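Local coordinates for protein Two-component system sensor histidine kinase (Bacteroides thetaiotaomicron, PDB 3OTT) that probably senses saccharides through its extracellular propeller and sandwich domains and relays the signal by histidine phosphorylation to gene regulation, at residues V485-Y490 and D496-R501; L641-Q646 and D654-I659; S315-T320 and G344-T349. All blocks are in the same frame, centred on the assembly; numbering follows the deposited sequence.

Contact 1 (V485-Y490 and D496-R501); sequences VWVLLY and DKINPR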
loop_
_atom_site.group_PDB
_atom_site.type_symbol
_atom_site.label_atom_id
_atom_site.label_comp_id
_atom_site.label_asym_id
_atom_site.label_seq_id
_atom_site.Cartn_x
_atom_site.Cartn_y
_atom_site.Cartn_z
ATOM N N VAL B 485 37.712 3.969 26.194
ATOM C CA VAL B 485 36.824 3.531 25.143
ATOM C C VAL B 485 36.801 2.002 25.156
ATOM O O VAL B 485 37.852 1.339 25.074
ATOM C CB VAL B 485 37.251 4.056 23.736
ATOM C CG1 VAL B 485 36.246 3.585 22.713
ATOM C CG2 VAL B 485 37.313 5.551 23.693
ATOM N N TRP B 486 35.614 1.448 25.254
ATOM C CA TRP B 486 35.451 0.008 25.362
ATOM C C TRP B 486 34.904 -0.483 24.033
ATOM O O TRP B 486 34.075 0.198 23.404
ATOM C CB TRP B 486 34.503 -0.380 26.511
ATOM C CG TRP B 486 35.054 -0.022 27.861
ATOM C CD1 TRP B 486 34.981 1.189 28.481
ATOM C CD2 TRP B 486 35.763 -0.873 28.734
ATOM N NE1 TRP B 486 35.608 1.154 29.678
ATOM C CE2 TRP B 486 36.108 -0.103 29.872
ATOM C CE3 TRP B 486 36.174 -2.204 28.660
ATOM C CZ2 TRP B 486 36.831 -0.628 30.952
ATOM C CZ3 TRP B 486 36.900 -2.746 29.739
ATOM C CH2 TRP B 486 37.217 -1.959 30.876
ATOM N N VAL B 487 35.373 -1.659 23.631
ATOM C CA VAL B 487 35.271 -2.094 22.247
ATOM C C VAL B 487 34.717 -3.519 22.201
ATOM O O VAL B 487 35.310 -4.435 22.789
ATOM C CB VAL B 487 36.650 -2.144 21.647
ATOM C CG1 VAL B 487 36.572 -2.674 20.195
ATOM C CG2 VAL B 487 37.298 -0.796 21.729
ATOM N N LEU B 488 33.582 -3.684 21.538
ATOM C CA LEU B 488 33.024 -5.008 21.279
ATOM C C LEU B 488 33.466 -5.477 19.860
ATOM O O LEU B 488 33.209 -4.777 18.870
ATOM C CB LEU B 488 31.509 -4.914 21.439
ATOM C CG LEU B 488 30.586 -6.145 21.293
ATOM C CD1 LEU B 488 30.644 -6.630 19.870
ATOM C CD2 LEU B 488 30.884 -7.356 22.262
ATOM N N LEU B 489 34.199 -6.599 19.786
ATOM C CA LEU B 489 34.610 -7.221 18.512
ATOM C C LEU B 489 33.726 -8.415 18.128
ATOM O O LEU B 489 33.195 -9.069 18.972
ATOM C CB LEU B 489 36.105 -7.638 18.511
ATOM C CG LEU B 489 37.038 -6.471 18.921
ATOM C CD1 LEU B 489 37.250 -6.417 20.455
ATOM C CD2 LEU B 489 38.328 -6.476 18.202
ATOM N N TYR B 490 33.569 -8.675 16.837
ATOM C CA TYR B 490 32.712 -9.765 16.366
ATOM C C TYR B 490 33.403 -11.109 16.685
ATOM O O TYR B 490 34.608 -11.300 16.396
ATOM C CB TYR B 490 32.443 -9.588 14.865
ATOM C CG TYR B 490 31.676 -10.730 14.186
ATOM C CD1 TYR B 490 30.283 -10.881 14.369
ATOM C CD2 TYR B 490 32.339 -11.668 13.348
ATOM C CE1 TYR B 490 29.561 -11.921 13.748
ATOM C CE2 TYR B 490 31.613 -12.737 12.710
ATOM C CZ TYR B 490 30.219 -12.833 12.912
ATOM O OH TYR B 490 29.487 -13.854 12.314
ATOM N N ASP B 496 37.894 -5.100 24.469
ATOM C CA ASP B 496 39.137 -4.369 24.467
ATOM C C ASP B 496 38.857 -3.042 25.153
ATOM O O ASP B 496 37.720 -2.549 25.097
ATOM C CB ASP B 496 39.681 -4.199 23.028
ATOM C CG ASP B 496 40.467 -5.460 22.514
ATOM O OD1 ASP B 496 40.650 -6.424 23.278
ATOM O OD2 ASP B 496 40.916 -5.504 21.330
ATOM N N LYS B 497 39.876 -2.510 25.822
ATOM C CA LYS B 497 39.815 -1.237 26.511
ATOM C C LYS B 497 40.914 -0.373 25.921
ATOM O O LYS B 497 42.096 -0.754 25.963
ATOM C CB LYS B 497 39.996 -1.382 28.025
ATOM C CG LYS B 497 40.068 -0.003 28.759
ATOM C CD LYS B 497 40.215 -0.022 30.309
ATOM C CE LYS B 497 41.579 -0.505 30.772
ATOM N NZ LYS B 497 42.512 0.582 30.939
ATOM N N ILE B 498 40.510 0.747 25.321
ATOM C CA ILE B 498 41.444 1.733 24.824
ATOM C C ILE B 498 41.585 2.968 25.755
ATOM O O ILE B 498 40.596 3.582 26.190
ATOM C CB ILE B 498 41.021 2.260 23.451
ATOM C CG1 ILE B 498 40.898 1.132 22.467
ATOM C CG2 ILE B 498 42.057 3.301 22.927
ATOM C CD1 ILE B 498 40.341 1.568 21.191
ATOM N N ASN B 499 42.812 3.314 26.061
ATOM C CA ASN B 499 43.093 4.565 26.733
ATOM C C ASN B 499 43.538 5.498 25.613
ATOM O O ASN B 499 44.635 5.377 25.112
ATOM C CB ASN B 499 44.134 4.390 27.823
ATOM C CG ASN B 499 44.521 5.697 28.487
ATOM O OD1 ASN B 499 44.541 6.750 27.844
ATOM N ND2 ASN B 499 44.865 5.627 29.789
ATOM N N PRO B 500 42.651 6.393 25.182
ATOM C CA PRO B 500 42.852 7.247 24.039
ATOM C C PRO B 500 44.039 8.211 24.192
ATOM O O PRO B 500 44.553 8.672 23.184
ATOM C CB PRO B 500 41.538 8.054 23.951
ATOM C CG PRO B 500 40.932 7.951 25.266
ATOM C CD PRO B 500 41.460 6.749 25.960
ATOM N N ARG B 501 44.467 8.494 25.431
ATOM C CA ARG B 501 45.546 9.445 25.691
ATOM C C ARG B 501 46.916 8.816 25.493
ATOM O O ARG B 501 47.777 9.432 24.894
ATOM C CB ARG B 501 45.410 10.055 27.098
ATOM C CG ARG B 501 44.197 11.059 27.224
ATOM C CD ARG B 501 43.719 11.292 28.695
ATOM N NE ARG B 501 43.752 10.074 29.532
ATOM C CZ ARG B 501 42.771 9.180 29.632
ATOM N NH1 ARG B 501 41.629 9.334 28.959
ATOM N NH2 ARG B 501 42.935 8.131 30.423
#
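The hairpin formed by strands 485-489 and 495-499 supplies the two middle strands of a four-stranded propeller blade, with Trp486 and Lys497 side by side on one face of it. Val485 and Ile498 are a hydrogen-bonded antiparallel pair: Ile498 N gives to Val485 O at 2.7 Å and 175°. Val487 and Asp496 form the next such pair, where Val487 N reaches Asp496 O at 2.9 Å but is tilted out of the carbonyl plane. Between them Trp486 and Lys497 occupy a non-hydrogen-bonded position. Lys497 CB lies 3.9 Å from the centroid of the six-membered ring of Trp486, a CH-pi contact over the face, and Lys497 CD comes within 3.5 Å of Trp486 CZ2. Lys497 carries its methylenes along this ring because chi1 (174°) sets CG opposite the main-chain nitrogen. Trp486 NE1 bonds to Asp480 OD2, which fixes the turn of the indole. A serine in place of Trp486 would probably leave the lysine methylenes without their aromatic bed and take this donor from Asp480 OD2. On the other face Val487 CG2 meets Ile498 CD1 at 3.9 Å, and Asp496 OD1 is hydrogen-bonded to Ser470 OG. An up-and-down four-stranded antiparallel sheet, with this hairpin at its middle, is the hallmark of a beta-propeller blade.

Contact 2 (L641-Q646 and D654-I659); sequences LYINNQ and DDVPNI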
loop_
_atom_site.group_PDB
_atom_site.type_symbol
_atom_site.label_atom_id
_atom_site.label_comp_id
_atom_site.label_asym_id
_atom_site.label_seq_id
_atom_site.Cartn_x
_atom_site.Cartn_y
_atom_site.Cartn_z
ATOM N N LEU B 641 -24.265 19.256 22.009
ATOM C CA LEU B 641 -24.455 20.612 22.474
ATOM C C LEU B 641 -25.845 20.722 23.120
ATOM O O LEU B 641 -26.830 20.328 22.516
ATOM C CB LEU B 641 -24.360 21.589 21.292
ATOM C CG LEU B 641 -24.696 23.074 21.569
ATOM C CD1 LEU B 641 -23.697 23.686 22.524
ATOM C CD2 LEU B 641 -24.700 23.859 20.300
ATOM N N TYR B 642 -25.911 21.243 24.349
ATOM C CA TYR B 642 -27.166 21.556 25.008
ATOM C C TYR B 642 -27.306 23.058 25.196
ATOM O O TYR B 642 -26.322 23.773 25.522
ATOM C CB TYR B 642 -27.227 20.913 26.391
ATOM C CG TYR B 642 -27.196 19.399 26.428
ATOM C CD1 TYR B 642 -26.001 18.724 26.198
ATOM C CD2 TYR B 642 -28.338 18.658 26.723
ATOM C CE1 TYR B 642 -25.937 17.328 26.230
ATOM C CE2 TYR B 642 -28.296 17.214 26.788
ATOM C CZ TYR B 642 -27.063 16.589 26.529
ATOM O OH TYR B 642 -26.886 15.248 26.540
ATOM N N ILE B 643 -28.531 23.529 24.986
ATOM C CA ILE B 643 -28.909 24.899 25.272
ATOM C C ILE B 643 -30.092 24.798 26.228
ATOM O O ILE B 643 -31.054 24.042 25.974
ATOM C CB ILE B 643 -29.323 25.643 23.993
ATOM C CG1 ILE B 643 -28.104 25.863 23.100
ATOM C CG2 ILE B 643 -30.093 26.962 24.343
ATOM C CD1 ILE B 643 -28.438 25.993 21.647
ATOM N N ASN B 644 -29.996 25.511 27.357
ATOM C CA ASN B 644 -30.991 25.409 28.420
ATOM C C ASN B 644 -31.266 23.980 28.722
ATOM O O ASN B 644 -32.406 23.594 28.987
ATOM C CB ASN B 644 -32.300 26.118 28.048
ATOM C CG ASN B 644 -32.082 27.569 27.754
ATOM O OD1 ASN B 644 -31.367 28.259 28.496
ATOM N ND2 ASN B 644 -32.620 28.037 26.652
ATOM N N ASN B 645 -30.224 23.171 28.673
ATOM C CA ASN B 645 -30.376 21.844 29.183
ATOM C C ASN B 645 -31.191 20.902 28.267
ATOM O O ASN B 645 -31.578 19.803 28.683
ATOM C CB ASN B 645 -30.982 21.928 30.581
ATOM C CG ASN B 645 -30.596 20.773 31.426
ATOM O OD1 ASN B 645 -29.411 20.427 31.525
ATOM N ND2 ASN B 645 -31.599 20.118 32.023
ATOM N N GLN B 646 -31.373 21.313 27.011
ATOM C CA GLN B 646 -31.960 20.480 25.959
ATOM C C GLN B 646 -30.979 20.190 24.832
ATOM O O GLN B 646 -30.345 21.103 24.276
ATOM C CB GLN B 646 -33.129 21.220 25.343
ATOM C CG GLN B 646 -34.248 21.530 26.325
ATOM C CD GLN B 646 -35.516 21.837 25.597
ATOM O OE1 GLN B 646 -36.043 22.954 25.691
ATOM N NE2 GLN B 646 -36.013 20.853 24.822
ATOM N N ASP B 654 -33.094 24.829 13.223
ATOM C CA ASP B 654 -32.558 25.691 12.157
ATOM C C ASP B 654 -31.214 26.352 12.455
ATOM O O ASP B 654 -30.408 26.590 11.550
ATOM C CB ASP B 654 -33.548 26.858 11.913
ATOM C CG ASP B 654 -34.793 26.406 11.218
ATOM O OD1 ASP B 654 -34.981 25.161 11.135
ATOM O OD2 ASP B 654 -35.572 27.274 10.741
ATOM N N ASP B 655 -30.989 26.687 13.710
ATOM C CA ASP B 655 -29.995 27.704 14.018
ATOM C C ASP B 655 -28.758 27.139 14.701
ATOM O O ASP B 655 -27.994 27.859 15.354
ATOM C CB ASP B 655 -30.642 28.834 14.846
ATOM C CG ASP B 655 -31.337 28.325 16.131
ATOM O OD1 ASP B 655 -31.847 27.172 16.156
ATOM O OD2 ASP B 655 -31.395 29.094 17.121
ATOM N N VAL B 656 -28.549 25.842 14.550
ATOM C CA VAL B 656 -27.478 25.220 15.279
ATOM C C VAL B 656 -26.708 24.289 14.355
ATOM O O VAL B 656 -27.319 23.597 13.577
ATOM C CB VAL B 656 -28.036 24.513 16.554
ATOM C CG1 VAL B 656 -27.205 23.391 16.932
ATOM C CG2 VAL B 656 -28.062 25.478 17.679
ATOM N N PRO B 657 -25.365 24.288 14.419
ATOM C CA PRO B 657 -24.652 23.393 13.476
ATOM C C PRO B 657 -24.329 22.043 14.162
ATOM O O PRO B 657 -24.737 21.827 15.309
ATOM C CB PRO B 657 -23.378 24.190 13.136
ATOM C CG PRO B 657 -23.073 24.904 14.482
ATOM C CD PRO B 657 -24.448 25.182 15.150
ATOM N N ASN B 658 -23.708 21.118 13.410
ATOM C CA ASN B 658 -23.196 19.875 13.984
ATOM C C ASN B 658 -21.946 20.173 14.739
ATOM O O ASN B 658 -20.881 20.456 14.146
ATOM C CB ASN B 658 -22.925 18.781 12.946
ATOM C CG ASN B 658 -22.797 17.362 13.624
ATOM O OD1 ASN B 658 -22.534 17.260 14.821
ATOM N ND2 ASN B 658 -23.016 16.319 12.874
ATOM N N ILE B 659 -22.084 20.061 16.063
ATOM C CA ILE B 659 -21.059 20.425 17.030
ATOM C C ILE B 659 -19.767 19.641 16.785
ATOM O O ILE B 659 -18.677 20.154 17.031
ATOM C CB ILE B 659 -21.578 20.254 18.486
ATOM C CG1 ILE B 659 -20.661 20.946 19.500
ATOM C CG2 ILE B 659 -21.737 18.744 18.893
ATOM C CD1 ILE B 659 -20.577 22.441 19.333
#
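Asp655 OD2 is gripped by two groups, Lys668 NZ in a salt bridge and Gln671 NE2 in a hydrogen bond, and Asp655 directly precedes Val656, whose side chain meets Ile643. The setting is the C-terminal beta-sandwich, where a loop between strands 646-648 and 664-667 folds back over a tight hairpin. That hairpin joins strands 637-643 and 646-648 through a type I' turn from Ile643 to Gln646. Gln646 N donates to Ile643 O at 2.9 Å, and Ile643 N returns a bond to Gln646 O at 3.1 Å, so the two-residue turn is closed from both strands. Across the contact the chemistry is wholly apolar. Ile643 CD1 and Val656 CG2 meet tip to tip at 4.0 Å, the isoleucine reaching out because its CG1 stands anti to the carbonyl carbon (chi1 -69°). Leu641, two residues earlier on the same face of the strand, touches both loop residues: its CD2 lies 4.2 Å from Val656 CG1, and its CB faces Ile659. Val648 touches Leu641, Ile643 and Val656 alike, which ties the returning strand into the same buried cluster, and Phe676 packs on Leu641 from strand 674-679. At the far end the loop side chain rests on the strand itself, with Ile659 CG1 4.2 Å from Leu641 CB and Ile659 CG2 4.0 Å from Leu641 N.

Contact 3 (S315-T320 and G344-T349); sequences SQITGT and GLIRFT. With TBR (hexatantalum dodecabromide), chain D.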
loop_
_atom_site.group_PDB
_atom_site.type_symbol
_atom_site.label_atom_id
_atom_site.label_comp_id
_atom_site.label_asym_id
_atom_site.label_seq_id
_atom_site.Cartn_x
_atom_site.Cartn_y
_atom_site.Cartn_z
ATOM N N SER B 315 3.174 0.802 7.519
ATOM C CA SER B 315 2.276 1.440 6.598
ATOM C C SER B 315 1.442 2.496 7.311
ATOM O O SER B 315 0.925 3.370 6.669
ATOM C CB SER B 315 1.341 0.430 5.899
ATOM O OG SER B 315 0.617 -0.341 6.837
ATOM N N GLN B 316 1.304 2.383 8.628
ATOM C CA GLN B 316 0.563 3.369 9.402
ATOM C C GLN B 316 1.356 4.699 9.486
ATOM O O GLN B 316 0.788 5.730 9.759
ATOM C CB GLN B 316 0.187 2.827 10.808
ATOM C CG GLN B 316 -0.780 3.752 11.626
ATOM C CD GLN B 316 -1.056 3.250 13.034
ATOM O OE1 GLN B 316 -1.372 2.075 13.250
ATOM N NE2 GLN B 316 -0.945 4.136 13.997
ATOM N N ILE B 317 2.656 4.651 9.208
ATOM C CA ILE B 317 3.551 5.819 9.250
ATOM C C ILE B 317 3.728 6.854 8.080
ATOM O O ILE B 317 3.211 7.943 8.233
ATOM C CB ILE B 317 4.928 5.418 9.843
ATOM C CG1 ILE B 317 4.764 4.856 11.262
ATOM C CG2 ILE B 317 5.918 6.559 9.787
ATOM C CD1 ILE B 317 4.035 5.767 12.334
ATOM N N THR B 318 4.368 6.689 6.918
ATOM C CA THR B 318 4.311 5.773 5.760
ATOM C C THR B 318 3.136 5.919 4.770
ATOM O O THR B 318 3.240 6.730 3.861
ATOM C CB THR B 318 5.024 4.409 5.884
ATOM O OG1 THR B 318 6.451 4.634 5.844
ATOM C CG2 THR B 318 4.726 3.526 4.751
ATOM N N GLY B 319 2.052 5.159 4.912
ATOM C CA GLY B 319 1.056 5.078 3.844
ATOM C C GLY B 319 1.450 4.244 2.620
ATOM O O GLY B 319 0.825 4.385 1.564
ATOM N N THR B 320 2.439 3.350 2.776
ATOM C CA THR B 320 2.991 2.496 1.703
ATOM C C THR B 320 3.137 1.077 2.214
ATOM O O THR B 320 3.219 0.869 3.407
ATOM C CB THR B 320 4.429 2.947 1.338
ATOM O OG1 THR B 320 4.425 4.347 1.026
ATOM C CG2 THR B 320 4.977 2.162 0.152
ATOM N N GLY B 344 16.576 0.982 4.588
ATOM C CA GLY B 344 16.591 2.454 4.637
ATOM C C GLY B 344 16.119 3.083 5.953
ATOM O O GLY B 344 15.930 2.400 6.980
ATOM N N LEU B 345 15.902 4.390 5.938
ATOM C CA LEU B 345 15.744 5.138 7.176
ATOM C C LEU B 345 14.552 6.086 7.090
ATOM O O LEU B 345 14.472 6.922 6.190
ATOM C CB LEU B 345 17.041 5.933 7.456
ATOM C CG LEU B 345 17.149 6.890 8.649
ATOM C CD1 LEU B 345 17.138 6.205 10.009
ATOM C CD2 LEU B 345 18.415 7.816 8.541
ATOM N N ILE B 346 13.681 6.009 8.078
ATOM C CA ILE B 346 12.456 6.759 8.054
ATOM C C ILE B 346 12.481 7.840 9.142
ATOM O O ILE B 346 12.699 7.506 10.328
ATOM C CB ILE B 346 11.252 5.845 8.229
ATOM C CG1 ILE B 346 11.306 4.677 7.231
ATOM C CG2 ILE B 346 9.917 6.631 8.087
ATOM C CD1 ILE B 346 10.305 3.571 7.563
ATOM N N ARG B 347 12.279 9.102 8.708
ATOM C CA ARG B 347 12.059 10.235 9.592
ATOM C C ARG B 347 10.578 10.603 9.695
ATOM O O ARG B 347 9.900 10.762 8.673
ATOM C CB ARG B 347 12.719 11.493 9.037
ATOM C CG ARG B 347 13.019 12.540 10.056
ATOM C CD ARG B 347 13.422 13.796 9.337
ATOM N NE ARG B 347 12.238 14.565 8.982
ATOM C CZ ARG B 347 12.253 15.833 8.580
ATOM N NH1 ARG B 347 13.403 16.479 8.469
ATOM N NH2 ARG B 347 11.106 16.459 8.328
ATOM N N PHE B 348 10.100 10.808 10.919
ATOM C CA PHE B 348 8.687 11.097 11.110
ATOM C C PHE B 348 8.498 11.742 12.480
ATOM O O PHE B 348 9.399 11.663 13.316
ATOM C CB PHE B 348 7.835 9.804 10.903
ATOM C CG PHE B 348 8.077 8.727 11.917
ATOM C CD1 PHE B 348 9.211 7.900 11.833
ATOM C CD2 PHE B 348 7.157 8.511 12.954
ATOM C CE1 PHE B 348 9.434 6.858 12.809
ATOM C CE2 PHE B 348 7.371 7.494 13.917
ATOM C CZ PHE B 348 8.544 6.672 13.856
ATOM N N THR B 349 7.383 12.402 12.721
ATOM C CA THR B 349 7.207 13.141 13.965
ATOM C C THR B 349 6.173 12.579 14.953
ATOM O O THR B 349 6.204 12.889 16.153
ATOM C CB THR B 349 6.811 14.595 13.703
ATOM O OG1 THR B 349 5.557 14.601 13.005
ATOM C CG2 THR B 349 7.896 15.315 12.865
HETATM TA TA1 TBR D . -6.562 3.890 13.686
HETATM TA TA2 TBR D . -8.356 4.876 15.512
HETATM TA TA3 TBR D . -5.683 5.880 15.471
HETATM TA TA4 TBR D . -7.865 7.478 14.648
HETATM TA TA5 TBR D . -6.048 6.459 12.781
HETATM TA TA6 TBR D . -8.631 5.428 12.867
HETATM BR BR1 TBR D . -7.717 2.299 15.388
HETATM BR BR2 TBR D . -4.370 3.606 15.065
HETATM BR BR3 TBR D . -4.913 4.344 11.762
HETATM BR BR4 TBR D . -8.053 3.173 11.698
HETATM BR BR5 TBR D . -6.841 4.912 17.615
HETATM BR BR6 TBR D . -3.817 7.004 14.064
HETATM BR BR7 TBR D . -6.629 8.993 12.908
HETATM BR BR8 TBR D . -9.903 7.707 13.063
HETATM BR BR9 TBR D . -9.537 6.949 16.573
HETATM BR BRA TBR D . -6.102 8.289 16.419
HETATM BR BRB TBR D . -7.609 6.447 10.701
HETATM BR BRC TBR D . -10.522 4.295 14.264
#
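The ring of Phe348 takes the methyl CG2 of Ile317 over one face and has the carbonyl O of Ile346, from its own strand, in plane at its edge. Two further aromatics join it, Phe339 in an edge-to-face stack and Tyr337 with its plane turned by about 20°. The methyl sits 4.1 Å from the ring centroid, 24° off the normal, a CH-pi contact displaced toward the CG side, since Ile317 CG2 is 3.7 Å from Phe348 CG. Phe348 presents this face because its CG stands between the backbone N and the carbonyl carbon (chi1 65°). The same methyl also meets Ile346 CG2 at 4.3 Å, so one branch of Ile317 spans two alternate residues of the strand. The neighbouring Gln316 takes no part in this packing; its extended side chain brings NE2 to 3.6 Å from BR2 of the bound tantalum bromide cluster while bonding to Ala352 O. The short, weakly bonded helix 315-318 is closed by Gly319 N to Ser315 O at 2.7 Å. It follows strand 310-313, which completes the last blade of the second propeller, and lies against strand 344-348 of the blade 326-361; on that strand's other side, Leu345 packs on strand 375-380.

How the contacts relate
All three contacts are buried, yet they illustrate three ways of holding beta structure together. Contact 1 joins neighbouring strands within one blade, so backbone hydrogen bonds carry it and side chains add to both faces. Contacts 2 and 3 instead lay a non-strand segment against a strand, and the touching is mainly by apolar side chains, without hydrogen bonds between the segments. Contact 3 shares the second propeller with contact 1, about 35 Å away between centres, but lies near its closure and contributes Gln316 to the pocket of the bound cluster. Contact 2 belongs to the sandwich domain, its centre about 70 Å from that of contact 1 and on the opposite side of the chain's centre. Aromatic rings serve contacts 1 and 3, whereas contact 2 relies on aliphatic branches.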